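Local atomic coordinates of major pilin backbone protein T-antigen, T13 (Streptococcus pyogenes, PDB entry 6BBT), a protein that probably forms the repeating backbone subunit of the surface pili of Streptococcus pyogenes, where it is the antigen recognised in T-serotyping. Residues 33-38 with 57-62. Sequence-based numbering, arbitrary orientation.
Sequences FTIEPD and TGLTTK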
loop_
_atom_site.group_PDB
_atom_site.type_symbol
_atom_site.label_atom_id
_atom_site.label_comp_id
_atom_site.label_asym_id
_atom_site.label_seq_id
_atom_site.Cartn_x
_atom_site.Cartn_y
_atom_site.Cartn_z
ATOM N N PHE A 33 6.378 -6.725 11.299
ATOM C CA PHE A 33 6.620 -6.165 12.614
ATOM C C PHE A 33 7.857 -6.851 13.196
ATOM O O PHE A 33 8.073 -8.046 12.978
ATOM C CB PHE A 33 5.388 -6.363 13.479
ATOM C CG PHE A 33 4.138 -6.073 12.738
ATOM C CD1 PHE A 33 3.830 -4.775 12.400
ATOM C CD2 PHE A 33 3.358 -7.104 12.236
ATOM C CE1 PHE A 33 2.708 -4.493 11.635
ATOM C CE2 PHE A 33 2.220 -6.829 11.490
ATOM C CZ PHE A 33 1.907 -5.518 11.188
ATOM N N THR A 34 8.667 -6.066 13.893
ATOM C CA THR A 34 9.919 -6.518 14.459
ATOM C C THR A 34 9.843 -6.320 15.957
ATOM O O THR A 34 9.330 -5.310 16.433
ATOM C CB THR A 34 11.105 -5.691 13.946
ATOM O OG1 THR A 34 11.063 -5.634 12.524
ATOM C CG2 THR A 34 12.418 -6.335 14.358
ATOM N N ILE A 35 10.397 -7.277 16.686
ATOM C CA ILE A 35 10.591 -7.152 18.125
ATOM C C ILE A 35 12.088 -7.272 18.389
ATOM O O ILE A 35 12.755 -8.146 17.823
ATOM C CB ILE A 35 9.748 -8.176 18.924
ATOM C CG1 ILE A 35 9.848 -7.884 20.420
ATOM C CG2 ILE A 35 10.143 -9.613 18.635
ATOM C CD1 ILE A 35 8.756 -8.545 21.210
ATOM N N GLU A 36 12.613 -6.350 19.192
ATOM C CA GLU A 36 14.012 -6.384 19.624
ATOM C C GLU A 36 14.104 -6.061 21.120
ATOM O O GLU A 36 13.188 -5.451 21.677
ATOM C CB GLU A 36 14.851 -5.395 18.816
ATOM C CG GLU A 36 14.520 -3.925 19.059
ATOM C CD GLU A 36 15.325 -2.983 18.186
ATOM O OE1 GLU A 36 15.970 -3.451 17.223
ATOM O OE2 GLU A 36 15.318 -1.762 18.457
ATOM N N PRO A 37 15.215 -6.466 21.776
ATOM C CA PRO A 37 15.419 -6.063 23.175
ATOM C C PRO A 37 15.502 -4.553 23.352
ATOM O O PRO A 37 16.099 -3.858 22.518
ATOM C CB PRO A 37 16.778 -6.695 23.536
ATOM C CG PRO A 37 16.984 -7.802 22.561
ATOM C CD PRO A 37 16.257 -7.407 21.303
ATOM N N ASP A 38 14.908 -4.052 24.428
ATOM C CA ASP A 38 15.200 -2.704 24.904
ATOM C C ASP A 38 16.540 -2.828 25.642
ATOM O O ASP A 38 16.580 -3.302 26.770
ATOM C CB ASP A 38 14.093 -2.184 25.831
ATOM C CG ASP A 38 14.301 -0.729 26.250
ATOM O OD1 ASP A 38 15.415 -0.185 26.089
ATOM O OD2 ASP A 38 13.336 -0.122 26.758
ATOM N N THR A 57 16.551 -15.621 22.808
ATOM C CA THR A 57 16.904 -17.016 22.513
ATOM C C THR A 57 15.642 -17.857 22.356
ATOM O O THR A 57 14.907 -18.059 23.321
ATOM C CB THR A 57 17.815 -17.629 23.614
ATOM O OG1 THR A 57 19.116 -17.042 23.521
ATOM C CG2 THR A 57 17.948 -19.164 23.478
ATOM N N GLY A 58 15.411 -18.354 21.137
ATOM C CA GLY A 58 14.190 -19.096 20.807
ATOM C C GLY A 58 12.992 -18.236 20.415
ATOM O O GLY A 58 11.888 -18.763 20.251
ATOM N N LEU A 59 13.196 -16.925 20.274
ATOM C CA LEU A 59 12.109 -16.001 19.896
ATOM C C LEU A 59 12.147 -15.751 18.404
ATOM O O LEU A 59 13.167 -15.313 17.871
ATOM C CB LEU A 59 12.247 -14.655 20.617
ATOM C CG LEU A 59 11.172 -13.586 20.346
ATOM C CD1 LEU A 59 9.804 -13.996 20.880
ATOM C CD2 LEU A 59 11.625 -12.286 20.976
ATOM N N THR A 60 11.024 -16.006 17.737
ATOM C CA THR A 60 10.840 -15.544 16.367
ATOM C C THR A 60 10.616 -14.035 16.448
ATOM O O THR A 60 9.633 -13.586 17.048
ATOM C CB THR A 60 9.652 -16.266 15.709
ATOM O OG1 THR A 60 9.953 -17.667 15.597
ATOM C CG2 THR A 60 9.348 -15.690 14.326
ATOM N N THR A 61 11.534 -13.259 15.875
ATOM C CA THR A 61 11.560 -11.809 16.062
ATOM C C THR A 61 10.809 -11.004 14.978
ATOM O O THR A 61 10.833 -9.778 15.010
ATOM C CB THR A 61 13.009 -11.302 16.170
ATOM O OG1 THR A 61 13.733 -11.664 14.996
ATOM C CG2 THR A 61 13.698 -11.897 17.411
ATOM N N LYS A 62 10.172 -11.705 14.036
ATOM C CA LYS A 62 9.380 -11.114 12.946
ATOM C C LYS A 62 7.968 -11.701 12.969
ATOM O O LYS A 62 7.792 -12.910 13.136
ATOM C CB LYS A 62 9.993 -11.418 11.579
ATOM C CG LYS A 62 11.466 -11.086 11.414
ATOM C CD LYS A 62 11.734 -9.599 11.466
ATOM C CE LYS A 62 13.129 -9.306 10.937
ATOM N NZ LYS A 62 13.511 -7.872 11.038
#
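Ile-35 and Thr-61 meet where strand 29-37 takes up its antiparallel neighbour 62-67, at the start of a beta ladder in the Spy0128-like isopeptide-containing domain of this pilin. One backbone hydrogen bond joins the segments, Ile-35 N to Thr-61 O at 3.0 Å with an N-H...O angle of 165°. The same carbonyl oxygen receives the CA-H of Thr-34, and Lys-62 CA sends a second such contact to Phe-33 O at 3.3 Å; both accompany the non-hydrogen-bonded pair Thr-34 and Lys-62.

Packing is tight on the inner face. There CG2 of Ile-35 rests 3.7 Å from Thr-61 CA and meets Leu-59 CD2 at 3.8 Å; chi1 (-173°) sets CG1 anti to the backbone N and CG2 between N and the carbonyl carbon, facing both residues. Phe-84 touches both apolar side chains, while Tyr-97 and Val-99 of strand 93-101 join Ile-35 to the domain core. The other face is looser and nearer solvent: the side chains of Thr-34 and the exposed Lys-62 leave the sheet there alongside each other. A bend at chi2 (-67°) brings Lys-62 NZ to 3.6 Å from Thr-34 OG1, too long for a hydrogen bond, and 3.8 Å from Thr-34 CG2.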